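Local coordinates for secreted effector protein sseI (Salmonella enterica subsp. enterica serovar Typhimurium, PDB 4G29) that is a secreted virulence factor whose catalytic domain belongs to the cysteine protease superfamily and probably acts as a papain-like enzyme, at residues S14-A19 / Y92-S97; S44-V49 / I143-Y148; V96-F101 / C122-A127. All blocks are in the same frame, centred on the assembly; numbering follows the deposited sequence.

Contact 1. Residues S14-A19 / Y92-S97; sequences SDIDAA and YVFDVS
The Tyr92 ring takes Ile16 CG2 over one face and Asp15 CB at its edge, near the ring plane. CG2 stands 3.9 Å from the centroid of the Tyr92 ring, 19° off the normal, which qualifies as a CH-pi contact; its shortest approach, 3.6 Å to Tyr92 CZ, shows that the methyl is shifted toward the hydroxyl end. On the same face Ile16 CD1 covers the other end, 3.7 Å from Tyr92 CD1, because a chi1 of 51° sets CG1 between the backbone N and the carbonyl carbon and splits the two branches along the ring. Ile16 CD1 also comes to 4.3 Å from Phe94 CE1, obliquely to that ring. The packing joins the turn ahead of helix 18-26 to strand 90-95 of the antiparallel sheet in this papain-like fold, and Ile114 of the neighbouring strand 113-116 touches both Ile16 and Phe94. At the hydroxyl end, Asp15 CB lies 3.4 Å from Tyr92 OH, and the Asp15 carboxylate plane is turned 82° from the Tyr92 ring plane. A water bridges the two side chains, donating to Asp15 OD2 at 2.6 Å and hydrogen-bonded to Tyr92 OH at 3.0 Å. Behind Ile16 the chain folds into an inverse gamma turn centred on Asp17, closed by the bond from Ala18 N to Ile16 O (2.8 Å), while the Asp17 side chain N-caps helix 18-26 through Ala20 N.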
loop_
_atom_site.group_PDB
_atom_site.type_symbol
_atom_site.label_atom_id
_atom_site.label_comp_id
_atom_site.label_asym_id
_atom_site.label_seq_id
_atom_site.Cartn_x
_atom_site.Cartn_y
_atom_site.Cartn_z
ATOM N N SER A 14 1.432 5.706 -17.026
ATOM C CA SER A 14 1.265 5.479 -18.471
ATOM C C SER A 14 2.231 4.416 -18.986
ATOM O O SER A 14 2.055 3.929 -20.116
ATOM C CB SER A 14 1.490 6.781 -19.254
ATOM O OG SER A 14 0.387 7.626 -19.034
ATOM N N ASP A 15 3.217 4.060 -18.151
ATOM C CA ASP A 15 4.179 2.962 -18.379
ATOM C C ASP A 15 3.458 1.647 -18.691
ATOM O O ASP A 15 3.966 0.817 -19.451
ATOM C CB ASP A 15 5.066 2.710 -17.134
ATOM C CG ASP A 15 6.083 3.830 -16.836
ATOM O OD1 ASP A 15 6.218 4.837 -17.581
ATOM O OD2 ASP A 15 6.781 3.679 -15.798
ATOM N N ILE A 16 2.302 1.445 -18.055
ATOM C CA ILE A 16 1.404 0.297 -18.316
ATOM C C ILE A 16 0.037 0.905 -18.540
ATOM O O ILE A 16 -0.143 2.071 -18.238
ATOM C CB ILE A 16 1.380 -0.734 -17.124
ATOM C CG1 ILE A 16 1.123 -0.017 -15.806
ATOM C CG2 ILE A 16 2.707 -1.570 -17.121
ATOM C CD1 ILE A 16 0.731 -0.932 -14.648
ATOM N N ASP A 17 -0.944 0.145 -19.027
ATOM C CA ASP A 17 -2.257 0.774 -19.258
ATOM C C ASP A 17 -3.073 0.841 -17.950
ATOM O O ASP A 17 -4.119 0.189 -17.794
ATOM C CB ASP A 17 -3.037 0.123 -20.383
ATOM C CG ASP A 17 -4.110 1.062 -20.960
ATOM O OD1 ASP A 17 -4.493 2.087 -20.302
ATOM O OD2 ASP A 17 -4.569 0.777 -22.078
ATOM N N ALA A 18 -2.577 1.650 -17.012
ATOM C CA ALA A 18 -3.204 1.751 -15.704
ATOM C C ALA A 18 -4.630 2.285 -15.762
ATOM O O ALA A 18 -5.501 1.820 -15.019
ATOM C CB ALA A 18 -2.363 2.615 -14.763
ATOM N N ALA A 19 -4.889 3.244 -16.649
ATOM C CA ALA A 19 -6.231 3.817 -16.733
ATOM C C ALA A 19 -7.222 2.742 -17.176
ATOM O O ALA A 19 -8.302 2.595 -16.586
ATOM C CB ALA A 19 -6.261 5.009 -17.692
ATOM N N TYR A 92 5.348 -2.834 -10.522
ATOM C CA TYR A 92 4.208 -1.928 -10.371
ATOM C C TYR A 92 3.415 -2.264 -9.092
ATOM O O TYR A 92 3.330 -3.418 -8.686
ATOM C CB TYR A 92 3.324 -2.052 -11.630
ATOM C CG TYR A 92 4.081 -1.602 -12.847
ATOM C CD1 TYR A 92 4.122 -0.259 -13.216
ATOM C CD2 TYR A 92 4.864 -2.500 -13.550
ATOM C CE1 TYR A 92 4.836 0.142 -14.330
ATOM C CE2 TYR A 92 5.584 -2.109 -14.625
ATOM C CZ TYR A 92 5.573 -0.776 -15.013
ATOM O OH TYR A 92 6.299 -0.347 -16.116
ATOM N N VAL A 93 2.869 -1.234 -8.482
ATOM C CA VAL A 93 2.079 -1.355 -7.279
ATOM C C VAL A 93 0.658 -0.953 -7.638
ATOM O O VAL A 93 0.425 0.142 -8.125
ATOM C CB VAL A 93 2.600 -0.490 -6.152
ATOM C CG1 VAL A 93 1.810 -0.755 -4.868
ATOM C CG2 VAL A 93 4.107 -0.782 -5.906
ATOM N N PHE A 94 -0.264 -1.884 -7.432
ATOM C CA PHE A 94 -1.698 -1.621 -7.453
ATOM C C PHE A 94 -2.124 -1.346 -6.011
ATOM O O PHE A 94 -2.046 -2.230 -5.114
ATOM C CB PHE A 94 -2.443 -2.817 -8.033
ATOM C CG PHE A 94 -2.413 -2.929 -9.538
ATOM C CD1 PHE A 94 -1.228 -3.141 -10.235
ATOM C CD2 PHE A 94 -3.622 -2.998 -10.246
ATOM C CE1 PHE A 94 -1.227 -3.304 -11.648
ATOM C CE2 PHE A 94 -3.641 -3.187 -11.580
ATOM C CZ PHE A 94 -2.436 -3.310 -12.318
ATOM N N ASP A 95 -2.569 -0.123 -5.772
ATOM C CA ASP A 95 -2.991 0.299 -4.451
ATOM C C ASP A 95 -4.296 1.054 -4.603
ATOM O O ASP A 95 -4.354 2.282 -4.467
ATOM C CB ASP A 95 -1.878 1.162 -3.827
ATOM C CG ASP A 95 -2.154 1.588 -2.381
ATOM O OD1 ASP A 95 -3.198 1.227 -1.826
ATOM O OD2 ASP A 95 -1.274 2.307 -1.824
ATOM N N VAL A 96 -5.330 0.291 -4.927
ATOM C CA VAL A 96 -6.624 0.833 -5.295
ATOM C C VAL A 96 -7.487 1.318 -4.105
ATOM O O VAL A 96 -8.570 1.827 -4.326
ATOM C CB VAL A 96 -7.425 -0.096 -6.240
ATOM C CG1 VAL A 96 -6.586 -0.521 -7.490
ATOM C CG2 VAL A 96 -7.915 -1.353 -5.539
ATOM N N SER A 97 -6.992 1.181 -2.879
ATOM C CA SER A 97 -7.661 1.730 -1.705
ATOM C C SER A 97 -6.829 2.778 -0.958
ATOM O O SER A 97 -7.147 3.112 0.186
ATOM C CB SER A 97 -8.104 0.629 -0.769
ATOM O OG SER A 97 -7.037 -0.064 -0.177
HETATM O O HOH W 1 8.019 1.658 -14.775
#

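Contact 2. Residues S44-V49 / I143-Y148; sequences SLMTPV and IAANAY
Met46, present as selenomethionine, reaches from helix 42-55 to Ala144 and Ala145 on helix 141-147. Its CB points at the partner helix but acts only as the root of the bridge, since the CA atoms of Met46 and Ala145, the closest pair, are 9.7 Å apart. CG extends the chain, yet still lies 6.3 Å from Ala144 CB. The next torsion is nearly fully extended (chi2 -168°), carrying SE outward until it stands 4.4 Å from Ala144 CB. A bend at the last torsion (chi3 -81°) then turns CE aside to Ala145 CB, at 4.3 Å, so that two successive alanine methyls receive two successive atoms of one side chain. Beneath them is the antiparallel sheet: Met46 also touches Phe81 of strand 78-87, and Ala144 touches Phe138 of strand 132-138. Helix 42-55 begins at Cys42, consistent with the helix that carries the nucleophile in papain-like enzymes. Only 84 Å² is buried between the two segments, and the separations are those of loose van der Waals packing. With apolar groups alone meeting across it, the contact draws on dispersion and water exclusion, and lacks the directionality that polar partners would impose.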
loop_
_atom_site.group_PDB
_atom_site.type_symbol
_atom_site.label_atom_id
_atom_site.label_comp_id
_atom_site.label_asym_id
_atom_site.label_seq_id
_atom_site.Cartn_x
_atom_site.Cartn_y
_atom_site.Cartn_z
ATOM N N SER A 44 -9.120 -7.064 2.188
ATOM C CA SER A 44 -9.995 -7.928 1.361
ATOM C C SER A 44 -9.723 -7.771 -0.152
ATOM O O SER A 44 -10.169 -8.590 -0.936
ATOM C CB SER A 44 -11.504 -7.687 1.650
ATOM O OG SER A 44 -11.981 -6.474 1.066
ATOM N N LEU A 45 -9.093 -6.653 -0.547
ATOM C CA LEU A 45 -8.784 -6.392 -1.942
ATOM C C LEU A 45 -7.502 -7.100 -2.379
ATOM O O LEU A 45 -7.261 -7.177 -3.602
ATOM C CB LEU A 45 -8.705 -4.898 -2.232
ATOM C CG LEU A 45 -10.020 -4.158 -2.289
ATOM C CD1 LEU A 45 -9.834 -2.629 -2.108
ATOM C CD2 LEU A 45 -10.822 -4.450 -3.556
HETATM N N MSE A 46 -6.683 -7.626 -1.468
HETATM C CA MSE A 46 -5.408 -8.222 -1.889
HETATM C C MSE A 46 -5.603 -9.361 -2.894
HETATM O O MSE A 46 -4.995 -9.375 -3.974
HETATM C CB MSE A 46 -4.560 -8.705 -0.699
HETATM C CG MSE A 46 -3.897 -7.526 0.046
HETATM SE SE MSE A 46 -2.516 -8.200 1.310
HETATM C CE MSE A 46 -3.819 -8.649 2.717
ATOM N N THR A 47 -6.437 -10.337 -2.525
ATOM C CA THR A 47 -6.614 -11.524 -3.347
ATOM C C THR A 47 -7.207 -11.147 -4.705
ATOM O O THR A 47 -6.664 -11.538 -5.770
ATOM C CB THR A 47 -7.373 -12.594 -2.592
ATOM O OG1 THR A 47 -6.524 -13.072 -1.539
ATOM C CG2 THR A 47 -7.823 -13.728 -3.520
ATOM N N PRO A 48 -8.312 -10.353 -4.720
ATOM C CA PRO A 48 -8.864 -10.040 -6.012
ATOM C C PRO A 48 -7.941 -9.257 -6.941
ATOM O O PRO A 48 -7.840 -9.553 -8.139
ATOM C CB PRO A 48 -10.100 -9.205 -5.690
ATOM C CG PRO A 48 -10.321 -9.319 -4.230
ATOM C CD PRO A 48 -9.224 -10.040 -3.599
ATOM N N VAL A 49 -7.238 -8.283 -6.389
ATOM C CA VAL A 49 -6.246 -7.523 -7.154
ATOM C C VAL A 49 -5.112 -8.404 -7.652
ATOM O O VAL A 49 -4.689 -8.245 -8.846
ATOM C CB VAL A 49 -5.741 -6.274 -6.376
ATOM C CG1 VAL A 49 -4.518 -5.600 -7.052
ATOM C CG2 VAL A 49 -6.884 -5.289 -6.236
ATOM N N ILE A 143 -0.002 -14.113 5.397
ATOM C CA ILE A 143 1.259 -13.751 6.089
ATOM C C ILE A 143 1.431 -12.240 6.232
ATOM O O ILE A 143 1.759 -11.737 7.321
ATOM C CB ILE A 143 2.449 -14.405 5.391
ATOM C CG1 ILE A 143 2.268 -15.912 5.416
ATOM C CG2 ILE A 143 3.750 -13.982 6.021
ATOM C CD1 ILE A 143 2.232 -16.569 6.781
ATOM N N ALA A 144 1.163 -11.523 5.140
ATOM C CA ALA A 144 1.224 -10.069 5.102
ATOM C C ALA A 144 0.258 -9.513 6.174
ATOM O O ALA A 144 0.634 -8.677 6.982
ATOM C CB ALA A 144 0.898 -9.544 3.684
ATOM N N ALA A 145 -0.976 -10.013 6.179
ATOM C CA ALA A 145 -2.005 -9.495 7.061
ATOM C C ALA A 145 -1.621 -9.712 8.537
ATOM O O ALA A 145 -1.864 -8.856 9.404
ATOM C CB ALA A 145 -3.339 -10.185 6.718
ATOM N N ASN A 146 -1.040 -10.879 8.815
ATOM C CA ASN A 146 -0.634 -11.216 10.172
ATOM C C ASN A 146 0.540 -10.389 10.676
ATOM O O ASN A 146 0.531 -9.960 11.829
ATOM C CB ASN A 146 -0.315 -12.704 10.305
ATOM C CG ASN A 146 0.226 -13.050 11.712
ATOM O OD1 ASN A 146 1.453 -13.217 11.909
ATOM N ND2 ASN A 146 -0.668 -13.058 12.700
ATOM N N ALA A 147 1.504 -10.124 9.786
ATOM C CA ALA A 147 2.712 -9.410 10.127
ATOM C C ALA A 147 2.433 -7.921 10.354
ATOM O O ALA A 147 3.111 -7.262 11.124
ATOM C CB ALA A 147 3.778 -9.574 8.983
ATOM N N TYR A 148 1.470 -7.387 9.632
ATOM C CA TYR A 148 1.047 -5.991 9.670
ATOM C C TYR A 148 -0.369 -5.885 10.192
ATOM O O TYR A 148 -1.240 -5.268 9.602
ATOM C CB TYR A 148 1.210 -5.271 8.305
ATOM C CG TYR A 148 2.673 -4.934 8.026
ATOM C CD1 TYR A 148 3.537 -5.911 7.569
ATOM C CD2 TYR A 148 3.173 -3.627 8.287
ATOM C CE1 TYR A 148 4.917 -5.602 7.393
ATOM C CE2 TYR A 148 4.518 -3.302 8.087
ATOM C CZ TYR A 148 5.372 -4.280 7.628
ATOM O OH TYR A 148 6.685 -3.913 7.459
#

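Contact 3. Residues V96-F101 / C122-A127; sequences VSAHQF and CKYRMA
Residues 98-101 form a 3-10 turn, closed by Gln100 N to Ser97 O at 3.0 Å and Phe101 N to Ala98 O at 3.1 Å, and face the last turns of helix 117-126, where Tyr124 has its CA 9.3 Å from that of Ala98. The Tyr124 side chain spans the distance, its chi1 of -87° setting CG beside the backbone N so that its end comes nearer. Tyr124 OH lies 3.6 Å from Ala98 CB, which approaches the phenol ring obliquely, and the same OH comes to the edge of the Phe101 ring, 4.4 Å from Phe101 CE2 and near the ring plane. Within the turn, Gln100 CG sits 3.8 Å above the plane of the Phe101 ring, over its centre, while Gln100 NE2 is hydrogen-bonded to His80 ND1. His99 NE2 ties the turn back to Val96 O at 3.2 Å; the bond is bent (141° at the hydrogen) and arrives from above the carbonyl plane. The apolar contacts leave the Tyr124 hydroxyl's polar need to Asp95 OD2, which also takes a bond from Trp120 NE1, consistent with a second-shell role behind the presumed catalytic aspartate, itself bonded to His80 in a triad completed by Cys42.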
loop_
_atom_site.group_PDB
_atom_site.type_symbol
_atom_site.label_atom_id
_atom_site.label_comp_id
_atom_site.label_asym_id
_atom_site.label_seq_id
_atom_site.Cartn_x
_atom_site.Cartn_y
_atom_site.Cartn_z
ATOM N N VAL A 96 -5.330 0.291 -4.927
ATOM C CA VAL A 96 -6.624 0.833 -5.295
ATOM C C VAL A 96 -7.487 1.318 -4.105
ATOM O O VAL A 96 -8.570 1.827 -4.326
ATOM C CB VAL A 96 -7.425 -0.096 -6.240
ATOM C CG1 VAL A 96 -6.586 -0.521 -7.490
ATOM C CG2 VAL A 96 -7.915 -1.353 -5.539
ATOM N N SER A 97 -6.992 1.181 -2.879
ATOM C CA SER A 97 -7.661 1.730 -1.705
ATOM C C SER A 97 -6.829 2.778 -0.958
ATOM O O SER A 97 -7.147 3.112 0.186
ATOM C CB SER A 97 -8.104 0.629 -0.769
ATOM O OG SER A 97 -7.037 -0.064 -0.177
ATOM N N ALA A 98 -5.802 3.331 -1.606
ATOM C CA ALA A 98 -4.891 4.315 -0.982
ATOM C C ALA A 98 -5.675 5.504 -0.443
ATOM O O ALA A 98 -5.358 6.090 0.598
ATOM C CB ALA A 98 -3.818 4.820 -2.046
ATOM N N HIS A 99 -6.680 5.882 -1.203
ATOM C CA HIS A 99 -7.493 7.035 -0.873
ATOM C C HIS A 99 -8.334 6.881 0.369
ATOM O O HIS A 99 -8.992 7.883 0.780
ATOM C CB HIS A 99 -8.368 7.517 -2.016
ATOM C CG HIS A 99 -9.168 6.427 -2.627
ATOM N ND1 HIS A 99 -10.544 6.455 -2.706
ATOM C CD2 HIS A 99 -8.783 5.228 -3.088
ATOM C CE1 HIS A 99 -10.951 5.340 -3.303
ATOM N NE2 HIS A 99 -9.899 4.574 -3.520
ATOM N N GLN A 100 -8.289 5.712 1.009
ATOM C CA GLN A 100 -8.848 5.610 2.364
ATOM C C GLN A 100 -8.224 6.629 3.344
ATOM O O GLN A 100 -8.826 6.940 4.349
ATOM C CB GLN A 100 -8.805 4.204 2.928
ATOM C CG GLN A 100 -7.460 3.718 3.374
ATOM C CD GLN A 100 -7.497 2.564 4.356
ATOM O OE1 GLN A 100 -8.406 2.466 5.189
ATOM N NE2 GLN A 100 -6.434 1.742 4.352
ATOM N N PHE A 101 -7.049 7.160 3.010
ATOM C CA PHE A 101 -6.311 8.116 3.846
ATOM C C PHE A 101 -6.533 9.591 3.501
ATOM O O PHE A 101 -6.045 10.494 4.223
ATOM C CB PHE A 101 -4.809 7.793 3.815
ATOM C CG PHE A 101 -4.497 6.419 4.300
ATOM C CD1 PHE A 101 -4.887 6.039 5.560
ATOM C CD2 PHE A 101 -3.853 5.510 3.482
ATOM C CE1 PHE A 101 -4.661 4.777 6.039
ATOM C CE2 PHE A 101 -3.587 4.240 3.927
ATOM C CZ PHE A 101 -3.990 3.858 5.194
ATOM N N CYS A 122 7.187 7.626 -4.147
ATOM C CA CYS A 122 7.164 9.052 -4.348
ATOM C C CYS A 122 5.846 9.630 -3.920
ATOM O O CYS A 122 5.818 10.624 -3.195
ATOM C CB CYS A 122 7.466 9.367 -5.809
ATOM S SG CYS A 122 9.266 9.193 -6.125
ATOM N N LYS A 123 4.763 8.959 -4.296
ATOM C CA LYS A 123 3.414 9.425 -3.954
ATOM C C LYS A 123 3.194 9.473 -2.422
ATOM O O LYS A 123 2.690 10.474 -1.881
ATOM C CB LYS A 123 2.348 8.536 -4.591
ATOM C CG LYS A 123 0.945 9.150 -4.576
ATOM C CD LYS A 123 0.796 10.242 -5.608
ATOM C CE LYS A 123 -0.580 10.852 -5.620
ATOM N NZ LYS A 123 -0.724 11.999 -6.605
ATOM N N TYR A 124 3.600 8.420 -1.720
ATOM C CA TYR A 124 3.472 8.348 -0.272
ATOM C C TYR A 124 4.372 9.354 0.404
ATOM O O TYR A 124 3.944 10.023 1.322
ATOM C CB TYR A 124 3.681 6.912 0.258
ATOM C CG TYR A 124 2.410 6.102 0.247
ATOM C CD1 TYR A 124 1.877 5.618 -0.940
ATOM C CD2 TYR A 124 1.724 5.876 1.436
ATOM C CE1 TYR A 124 0.690 4.875 -0.950
ATOM C CE2 TYR A 124 0.501 5.164 1.438
ATOM C CZ TYR A 124 0.028 4.645 0.231
ATOM O OH TYR A 124 -1.164 3.928 0.240
ATOM N N ARG A 125 5.584 9.527 -0.109
ATOM C CA ARG A 125 6.455 10.582 0.427
ATOM C C ARG A 125 5.891 11.990 0.308
ATOM O O ARG A 125 6.032 12.778 1.244
ATOM C CB ARG A 125 7.821 10.512 -0.220
ATOM C CG ARG A 125 8.592 9.296 0.193
ATOM C CD ARG A 125 10.001 9.353 -0.390
ATOM N NE ARG A 125 10.801 8.182 -0.042
ATOM C CZ ARG A 125 11.893 7.768 -0.692
ATOM N NH1 ARG A 125 12.351 8.402 -1.781
ATOM N NH2 ARG A 125 12.512 6.662 -0.287
HETATM N N MSE A 126 5.250 12.314 -0.802
HETATM C CA MSE A 126 4.726 13.674 -0.981
HETATM C C MSE A 126 3.426 13.845 -0.190
HETATM O O MSE A 126 2.988 14.965 0.020
HETATM C CB MSE A 126 4.570 14.040 -2.468
HETATM C CG MSE A 126 3.591 13.202 -3.275
HETATM SE SE MSE A 126 3.532 13.485 -5.264
HETATM C CE MSE A 126 2.303 15.044 -5.329
ATOM N N ALA A 127 2.814 12.737 0.252
ATOM C CA ALA A 127 1.579 12.785 1.018
ATOM C C ALA A 127 1.808 13.128 2.490
ATOM O O ALA A 127 0.843 13.506 3.153
ATOM C CB ALA A 127 0.831 11.462 0.911
#

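Overall arrangement
Contact 1 opens the chain order with residues 14-19; residues 44-49 of contact 2 follow, then 92-97 of contact 1, overlapping 96-101 of contact 3 at Val96 and Ser97, then 122-127 and finally 143-148. Contacts 1 and 3 have centres about 13 Å apart. Contact 2 lies about 18 Å from contact 1 and 17 Å from contact 3, centre to centre, with contacts 2 and 3 on opposite sides of the chain's centre. Helix 42-55 still reaches both: Val49 CG1 packs 3.6 Å from Phe94 CB, and Leu45 CD1 3.9 Å from Ser97 CB. Asp95 OD2 and Tyr124 OH, 2.6 Å apart, tie contacts 1 and 3 to the probable triad, while contact 2 lies near it on the helix starting at Cys42.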